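Local atomic coordinates of putative iron-regulated protein A (Parabacteroides distasonis ATCC 8503, PDB entry 4ECG), a protein that binds calcium ions and is a putative metalloendopeptidase of the imelysin-like M75 peptidase family. Residues 29-41 with 212-226. Residues are numbered along the deposited sequence; the frame is centred on the assembly and turned at random.
Sequences EDQMSAVVATFVD and MKKHDGSAYSIGNVY. With CA (calcium ion), chain C.
V225 and H215 bring the two ends of a calcium-binding loop against the first turns of the long helix 29-68, a contact of that helix with the two helix ends that flank the loop, at one end of this largely helical, imelysin-like fold. It illustrates how one helix can hold both stems of a loop: helix 208-214 ends against V36-D41, and helix 225-233 starts beside E29-V36. V225 is a knob in the hole formed by E29, M32, S33 and V36. Its CG2, anti to the backbone N, presses on the backbone, 3.5 Å from S33 N, while CG1 faces E29 CG and M32 CE. One residue on, the selenium of M32, a selenomethionine, lies obliquely off the Y226 ring in a Met-aromatic contact, 4.2 Å from its centroid and 36° off the normal; L318 and F379 also pack on M32. H215, which breaks the preceding helix with positive phi, turns its imidazole across V225, whose CB lies 3.7 Å above the ring plane, over the centre. At its edge, in the ring plane, NE2 shares a 2.9 Å hydrogen bond with S33 OG, in which either could be the donor. Further along, M212 CB meets V40 CG2, and the K213 chain passes A37 and V40 before bending at chi3 (-70°) and again at chi4, where NZ forms a salt bridge with D41 OD1. Replacing K213 with an alanine would probably deprive the D41 carboxylate of this charged mate and bare the flank of A37 and V40 that the aliphatic chain covers. Between these stems the loop offers S221 O to a calcium ion that Q227 also binds, with five waters around it. Where the second stem begins, a single water bridges the segments, donating to E29 OE1 and accepting from V225 N at 3.0 Å.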
ATOM      1  N   GLU A  29      23.783  14.385 -13.052  1.00 77.25           N
ATOM      2  CA  GLU A  29      23.445  14.353 -11.639  1.00 77.88           C
ATOM      3  C   GLU A  29      22.377  15.367 -11.279  1.00 72.69           C
ATOM      4  O   GLU A  29      21.466  15.009 -10.532  1.00 71.01           O
ATOM      5  CB  GLU A  29      24.683  14.485 -10.751  1.00 79.70           C
ATOM      6  CG  GLU A  29      25.495  13.195 -10.808  1.00 84.79           C
ATOM      7  CD  GLU A  29      26.630  13.141  -9.824  1.00 84.30           C
ATOM      8  OE1 GLU A  29      26.400  13.502  -8.660  1.00 84.42           O
ATOM      9  OE2 GLU A  29      27.729  12.714 -10.230  1.00 88.59           O
ATOM     10  N   ASP A  30      22.469  16.586 -11.826  1.00 69.26           N
ATOM     11  CA  ASP A  30      21.458  17.614 -11.583  1.00 72.07           C
ATOM     12  C   ASP A  30      20.100  17.107 -12.088  1.00 69.64           C
ATOM     13  O   ASP A  30      19.045  17.376 -11.454  1.00 65.06           O
ATOM     14  CB  ASP A  30      21.804  18.989 -12.196  1.00 76.09           C
ATOM     15  CG  ASP A  30      22.985  19.725 -11.460  1.00 83.59           C
ATOM     16  OD1 ASP A  30      23.222  19.501 -10.252  1.00 90.21           O
ATOM     17  OD2 ASP A  30      23.676  20.557 -12.091  1.00 80.56           O
ATOM     18  N   GLN A  31      20.115  16.330 -13.175  1.00 66.66           N
ATOM     19  CA  GLN A  31      18.843  15.827 -13.758  1.00 65.59           C
ATOM     20  C   GLN A  31      18.202  14.784 -12.858  1.00 62.71           C
ATOM     21  O   GLN A  31      17.014  14.806 -12.602  1.00 59.63           O
ATOM     22  CB  GLN A  31      19.056  15.218 -15.153  1.00 65.70           C
ATOM     23  CG  GLN A  31      18.846  16.186 -16.304  1.00 69.92           C
ATOM     24  CD  GLN A  31      19.617  15.837 -17.578  1.00 70.36           C
ATOM     25  OE1 GLN A  31      20.175  14.760 -17.720  1.00 65.83           O
ATOM     26  NE2 GLN A  31      19.638  16.769 -18.508  1.00 74.57           N
HETATM   27  N   MSE A  32      19.023  13.849 -12.403  1.00 63.98           N
HETATM   28  CA  MSE A  32      18.597  12.800 -11.495  1.00 61.71           C
HETATM   29  C   MSE A  32      18.141  13.378 -10.156  1.00 60.91           C
HETATM   30  O   MSE A  32      17.178  12.895  -9.580  1.00 55.95           O
HETATM   31  CB  MSE A  32      19.742  11.804 -11.269  1.00 63.16           C
HETATM   32  CG  MSE A  32      19.873  10.736 -12.367  1.00 64.32           C
HETATM   33 SE   MSE A  32      21.395   9.603 -12.107  0.75 62.35          SE
HETATM   34  CE  MSE A  32      22.806  10.860 -12.381  1.00 65.71           C
ATOM     35  N   SER A  33      18.840  14.409  -9.674  1.00 62.80           N
ATOM     36  CA  SER A  33      18.475  15.064  -8.404  1.00 63.36           C
ATOM     37  C   SER A  33      17.065  15.719  -8.489  1.00 62.56           C
ATOM     38  O   SER A  33      16.273  15.688  -7.530  1.00 62.78           O
ATOM     39  CB  SER A  33      19.556  16.084  -8.044  1.00 67.81           C
ATOM     40  OG  SER A  33      19.378  16.561  -6.733  1.00 69.57           O
ATOM     41  N   ALA A  34      16.747  16.271  -9.655  1.00 59.16           N
ATOM     42  CA  ALA A  34      15.418  16.908  -9.884  1.00 61.78           C
ATOM     43  C   ALA A  34      14.289  15.854  -9.923  1.00 58.06           C
ATOM     44  O   ALA A  34      13.172  16.119  -9.499  1.00 62.17           O
ATOM     45  CB  ALA A  34      15.417  17.773 -11.157  1.00 54.34           C
ATOM     46  N   VAL A  35      14.578  14.665 -10.432  1.00 57.40           N
ATOM     47  CA  VAL A  35      13.605  13.578 -10.402  1.00 56.14           C
ATOM     48  C   VAL A  35      13.286  13.186  -8.943  1.00 57.76           C
ATOM     49  O   VAL A  35      12.115  13.064  -8.557  1.00 57.00           O
ATOM     50  CB  VAL A  35      14.106  12.357 -11.211  1.00 55.17           C
ATOM     51  CG1 VAL A  35      13.300  11.108 -10.873  1.00 52.36           C
ATOM     52  CG2 VAL A  35      14.121  12.683 -12.712  1.00 54.86           C
ATOM     53  N   VAL A  36      14.331  13.046  -8.135  1.00 56.85           N
ATOM     54  CA  VAL A  36      14.184  12.730  -6.701  1.00 53.49           C
ATOM     55  C   VAL A  36      13.443  13.855  -5.977  1.00 53.40           C
ATOM     56  O   VAL A  36      12.535  13.597  -5.205  1.00 56.81           O
ATOM     57  CB  VAL A  36      15.581  12.501  -6.050  1.00 52.83           C
ATOM     58  CG1 VAL A  36      15.456  12.313  -4.551  1.00 47.18           C
ATOM     59  CG2 VAL A  36      16.314  11.345  -6.728  1.00 47.90           C
ATOM     60  N   ALA A  37      13.816  15.101  -6.235  1.00 52.78           N
ATOM     61  CA  ALA A  37      13.088  16.250  -5.668  1.00 54.28           C
ATOM     62  C   ALA A  37      11.610  16.194  -6.038  1.00 52.34           C
ATOM     63  O   ALA A  37      10.753  16.257  -5.178  1.00 53.92           O
ATOM     64  CB  ALA A  37      13.732  17.606  -6.068  1.00 52.43           C
ATOM     65  N   THR A  38      11.300  16.015  -7.311  1.00 53.20           N
ATOM     66  CA  THR A  38       9.898  15.996  -7.743  1.00 52.03           C
ATOM     67  C   THR A  38       9.156  14.784  -7.155  1.00 54.74           C
ATOM     68  O   THR A  38       7.971  14.856  -6.815  1.00 54.94           O
ATOM     69  CB  THR A  38       9.828  15.848  -9.260  1.00 53.46           C
ATOM     70  OG1 THR A  38      10.525  16.942  -9.909  1.00 53.99           O
ATOM     71  CG2 THR A  38       8.387  15.723  -9.716  1.00 49.22           C
ATOM     72  N   PHE A  39       9.848  13.650  -7.040  1.00 54.97           N
ATOM     73  CA  PHE A  39       9.248  12.499  -6.376  1.00 52.31           C
ATOM     74  C   PHE A  39       8.832  12.862  -4.933  1.00 54.71           C
ATOM     75  O   PHE A  39       7.689  12.638  -4.554  1.00 51.65           O
ATOM     76  CB  PHE A  39      10.179  11.260  -6.369  1.00 52.67           C
ATOM     77  CG  PHE A  39       9.721  10.213  -5.402  1.00 50.04           C
ATOM     78  CD1 PHE A  39       8.637   9.411  -5.705  1.00 46.77           C
ATOM     79  CD2 PHE A  39      10.302  10.110  -4.161  1.00 49.51           C
ATOM     80  CE1 PHE A  39       8.163   8.484  -4.796  1.00 49.17           C
ATOM     81  CE2 PHE A  39       9.841   9.190  -3.243  1.00 48.51           C
ATOM     82  CZ  PHE A  39       8.758   8.386  -3.563  1.00 49.57           C
ATOM     83  N   VAL A  40       9.769  13.424  -4.150  1.00 58.68           N
ATOM     84  CA  VAL A  40       9.541  13.761  -2.745  1.00 53.72           C
ATOM     85  C   VAL A  40       8.447  14.814  -2.598  1.00 56.94           C
ATOM     86  O   VAL A  40       7.611  14.674  -1.719  1.00 55.06           O
ATOM     87  CB  VAL A  40      10.817  14.237  -2.017  1.00 53.31           C
ATOM     88  CG1 VAL A  40      10.489  14.748  -0.607  1.00 52.22           C
ATOM     89  CG2 VAL A  40      11.861  13.118  -1.966  1.00 56.11           C
ATOM     90  N   ASP A  41       8.429  15.839  -3.462  1.00 57.22           N
ATOM     91  CA  ASP A  41       7.523  16.997  -3.278  1.00 59.04           C
ATOM     92  C   ASP A  41       6.162  16.822  -3.967  1.00 58.62           C
ATOM     93  O   ASP A  41       5.165  17.376  -3.523  1.00 57.47           O
ATOM     94  CB  ASP A  41       8.178  18.303  -3.767  1.00 62.60           C
ATOM     95  CG  ASP A  41       9.396  18.751  -2.897  1.00 67.32           C
ATOM     96  OD1 ASP A  41       9.444  18.448  -1.678  1.00 70.72           O
ATOM     97  OD2 ASP A  41      10.297  19.443  -3.445  1.00 68.74           O
HETATM   98  N   MSE A 212      16.454  12.515   1.620  1.00 55.42           N
HETATM   99  CA  MSE A 212      16.348  12.096   0.213  1.00 55.61           C
HETATM  100  C   MSE A 212      16.704  13.216  -0.782  1.00 61.47           C
HETATM  101  O   MSE A 212      17.419  12.941  -1.767  1.00 59.64           O
HETATM  102  CB  MSE A 212      15.023  11.430  -0.138  1.00 54.54           C
HETATM  103  CG  MSE A 212      15.168   9.915  -0.454  1.00 54.48           C
HETATM  104 SE   MSE A 212      13.595   9.354  -1.252  0.75 61.25          SE
HETATM  105  CE  MSE A 212      14.389   8.610  -2.803  1.00 62.98           C
ATOM    106  N   LYS A 213      16.244  14.456  -0.559  1.00 61.63           N
ATOM    107  CA  LYS A 213      16.574  15.535  -1.505  1.00 63.56           C
ATOM    108  C   LYS A 213      18.085  15.828  -1.503  1.00 65.28           C
ATOM    109  O   LYS A 213      18.660  15.999  -2.557  1.00 62.64           O
ATOM    110  CB  LYS A 213      15.690  16.783  -1.304  1.00 64.73           C
ATOM    111  CG  LYS A 213      14.238  16.533  -1.787  1.00 64.86           C
ATOM    112  CD  LYS A 213      13.318  17.750  -1.876  1.00 68.31           C
ATOM    113  CE  LYS A 213      12.954  18.301  -0.513  1.00 69.74           C
ATOM    114  NZ  LYS A 213      11.555  18.760  -0.477  1.00 72.41           N
ATOM    115  N   LYS A 214      18.737  15.807  -0.340  1.00 65.72           N
ATOM    116  CA  LYS A 214      20.175  16.100  -0.267  1.00 69.06           C
ATOM    117  C   LYS A 214      21.074  14.956  -0.786  1.00 64.50           C
ATOM    118  O   LYS A 214      22.135  15.202  -1.323  1.00 60.24           O
ATOM    119  CB  LYS A 214      20.573  16.472   1.176  1.00 77.93           C
ATOM    120  CG  LYS A 214      20.244  17.923   1.546  1.00 87.79           C
ATOM    121  CD  LYS A 214      19.899  18.103   3.024  1.00 95.88           C
ATOM    122  CE  LYS A 214      21.061  17.733   3.932  1.00100.85           C
ATOM    123  NZ  LYS A 214      20.852  18.312   5.290  1.00103.99           N
ATOM    124  N   HIS A 215      20.632  13.716  -0.582  1.00 64.34           N
ATOM    125  CA  HIS A 215      21.354  12.483  -0.951  1.00 60.92           C
ATOM    126  C   HIS A 215      22.855  12.583  -0.838  1.00 61.64           C
ATOM    127  O   HIS A 215      23.598  12.276  -1.769  1.00 57.76           O
ATOM    128  CB  HIS A 215      20.918  12.010  -2.339  1.00 61.10           C
ATOM    129  CG  HIS A 215      20.996  13.072  -3.411  1.00 63.91           C
ATOM    130  ND1 HIS A 215      22.167  13.589  -3.836  1.00 64.28           N
ATOM    131  CD2 HIS A 215      19.982  13.699  -4.162  1.00 61.90           C
ATOM    132  CE1 HIS A 215      21.923  14.501  -4.803  1.00 67.26           C
ATOM    133  NE2 HIS A 215      20.580  14.567  -4.994  1.00 64.87           N
ATOM    134  N   ASP A 216      23.323  13.061   0.303  1.00 62.52           N
ATOM    135  CA  ASP A 216      24.743  13.319   0.467  1.00 65.18           C
ATOM    136  C   ASP A 216      25.362  12.426   1.576  1.00 65.76           C
ATOM    137  O   ASP A 216      26.484  12.650   1.955  1.00 65.59           O
ATOM    138  CB  ASP A 216      24.958  14.817   0.736  1.00 70.29           C
ATOM    139  CG  ASP A 216      24.366  15.281   2.079  1.00 74.40           C
ATOM    140  OD1 ASP A 216      23.918  14.426   2.857  1.00 72.63           O
ATOM    141  OD2 ASP A 216      24.368  16.500   2.376  1.00 80.42           O
ATOM    142  N   GLY A 217      24.626  11.415   2.058  1.00 63.70           N
ATOM    143  CA  GLY A 217      25.081  10.518   3.099  1.00 67.00           C
ATOM    144  C   GLY A 217      24.968  11.073   4.510  1.00 70.85           C
ATOM    145  O   GLY A 217      25.445  10.479   5.436  1.00 68.08           O
ATOM    146  N   SER A 218      24.328  12.212   4.698  1.00 75.89           N
ATOM    147  CA  SER A 218      24.244  12.793   6.041  1.00 77.04           C
ATOM    148  C   SER A 218      23.244  12.048   6.923  1.00 74.27           C
ATOM    149  O   SER A 218      23.413  12.044   8.148  1.00 72.32           O
ATOM    150  CB  SER A 218      23.893  14.296   5.983  1.00 81.51           C
ATOM    151  OG  SER A 218      22.650  14.524   5.319  1.00 82.79           O
ATOM    152  N   ALA A 219      22.206  11.448   6.319  1.00 65.92           N
ATOM    153  CA  ALA A 219      21.202  10.664   7.081  1.00 64.18           C
ATOM    154  C   ALA A 219      20.611   9.487   6.269  1.00 60.97           C
ATOM    155  O   ALA A 219      20.458   9.556   5.014  1.00 59.74           O
ATOM    156  CB  ALA A 219      20.080  11.576   7.606  1.00 60.60           C
ATOM    157  N   TYR A 220      20.304   8.410   6.995  1.00 55.89           N
ATOM    158  CA  TYR A 220      19.612   7.238   6.447  1.00 54.44           C
ATOM    159  C   TYR A 220      20.370   6.479   5.315  1.00 56.66           C
ATOM    160  O   TYR A 220      19.779   5.701   4.574  1.00 50.89           O
ATOM    161  CB  TYR A 220      18.199   7.645   5.988  1.00 55.57           C
ATOM    162  CG  TYR A 220      17.369   8.384   7.044  1.00 56.69           C
ATOM    163  CD1 TYR A 220      16.788   7.704   8.097  1.00 56.87           C
ATOM    164  CD2 TYR A 220      17.176   9.748   6.981  1.00 57.25           C
ATOM    165  CE1 TYR A 220      16.042   8.361   9.072  1.00 55.13           C
ATOM    166  CE2 TYR A 220      16.418  10.417   7.932  1.00 58.19           C
ATOM    167  CZ  TYR A 220      15.854   9.708   8.991  1.00 58.05           C
ATOM    168  OH  TYR A 220      15.078  10.347   9.955  1.00 56.29           O
ATOM    169  N   SER A 221      21.679   6.695   5.180  1.00 59.21           N
ATOM    170  CA  SER A 221      22.488   5.932   4.217  1.00 65.22           C
ATOM    171  C   SER A 221      22.065   6.173   2.762  1.00 61.34           C
ATOM    172  O   SER A 221      22.213   5.294   1.915  1.00 57.11           O
ATOM    173  CB  SER A 221      22.442   4.405   4.530  1.00 66.89           C
ATOM    174  OG  SER A 221      23.026   4.138   5.774  1.00 66.17           O
ATOM    175  N   ILE A 222      21.532   7.358   2.478  1.00 62.26           N
ATOM    176  CA  ILE A 222      21.280   7.743   1.096  1.00 59.99           C
ATOM    177  C   ILE A 222      22.500   8.541   0.698  1.00 57.95           C
ATOM    178  O   ILE A 222      22.612   9.699   1.071  1.00 59.01           O
ATOM    179  CB  ILE A 222      20.005   8.582   0.919  1.00 57.02           C
ATOM    180  CG1 ILE A 222      18.839   7.884   1.636  1.00 54.02           C
ATOM    181  CG2 ILE A 222      19.801   8.814  -0.590  1.00 51.82           C
ATOM    182  CD1 ILE A 222      17.528   8.640   1.608  1.00 52.35           C
ATOM    183  N   GLY A 223      23.420   7.898  -0.021  1.00 60.06           N
ATOM    184  CA  GLY A 223      24.828   8.360  -0.107  1.00 61.27           C
ATOM    185  C   GLY A 223      25.128   9.233  -1.309  1.00 63.07           C
ATOM    186  O   GLY A 223      26.097   9.994  -1.322  1.00 59.44           O
ATOM    187  N   ASN A 224      24.296   9.105  -2.339  1.00 64.55           N
ATOM    188  CA  ASN A 224      24.431   9.895  -3.550  1.00 62.72           C
ATOM    189  C   ASN A 224      23.179   9.717  -4.371  1.00 61.20           C
ATOM    190  O   ASN A 224      22.295   8.933  -4.005  1.00 61.18           O
ATOM    191  CB  ASN A 224      25.685   9.521  -4.327  1.00 63.50           C
ATOM    192  CG  ASN A 224      25.639   8.116  -4.869  1.00 60.80           C
ATOM    193  OD1 ASN A 224      24.725   7.743  -5.567  1.00 62.81           O
ATOM    194  ND2 ASN A 224      26.651   7.357  -4.590  1.00 61.02           N
ATOM    195  N   VAL A 225      23.078  10.456  -5.469  1.00 62.19           N
ATOM    196  CA  VAL A 225      21.808  10.560  -6.187  1.00 57.35           C
ATOM    197  C   VAL A 225      21.422   9.237  -6.832  1.00 56.93           C
ATOM    198  O   VAL A 225      20.225   8.949  -6.988  1.00 57.51           O
ATOM    199  CB  VAL A 225      21.791  11.686  -7.239  1.00 57.37           C
ATOM    200  CG1 VAL A 225      22.706  11.361  -8.426  1.00 58.36           C
ATOM    201  CG2 VAL A 225      20.350  11.946  -7.686  1.00 54.33           C
ATOM    202  N   TYR A 226      22.419   8.449  -7.232  1.00 55.67           N
ATOM    203  CA  TYR A 226      22.159   7.123  -7.792  1.00 55.43           C
ATOM    204  C   TYR A 226      21.515   6.222  -6.749  1.00 54.35           C
ATOM    205  O   TYR A 226      20.665   5.405  -7.066  1.00 57.52           O
ATOM    206  CB  TYR A 226      23.441   6.460  -8.327  1.00 59.90           C
ATOM    207  CG  TYR A 226      24.160   7.187  -9.464  1.00 63.78           C
ATOM    208  CD1 TYR A 226      23.760   7.009 -10.792  1.00 66.22           C
ATOM    209  CD2 TYR A 226      25.244   8.031  -9.215  1.00 65.21           C
ATOM    210  CE1 TYR A 226      24.400   7.665 -11.839  1.00 66.87           C
ATOM    211  CE2 TYR A 226      25.894   8.688 -10.254  1.00 68.85           C
ATOM    212  CZ  TYR A 226      25.466   8.496 -11.563  1.00 67.81           C
ATOM    213  OH  TYR A 226      26.094   9.115 -12.607  1.00 66.77           O
TER
HETATM  214 CA    CA C 501      22.839   3.470   0.580  1.00 55.07          CA
HETATM  215  O   HOH W   1      25.005  12.683  -6.002  1.00 53.88           O
HETATM  216  O   HOH W   2      24.806   4.115   2.169  1.00 50.37           O
HETATM  217  O   HOH W   3      24.539   1.921   0.196  1.00 50.89           O
HETATM  218  O   HOH W   4      22.070   1.790   2.167  1.00 56.95           O
HETATM  219  O   HOH W   5      22.271   2.246  -1.341  1.00 46.71           O
HETATM  220  O   HOH W   6      20.276   3.945   0.085  1.00 47.68           O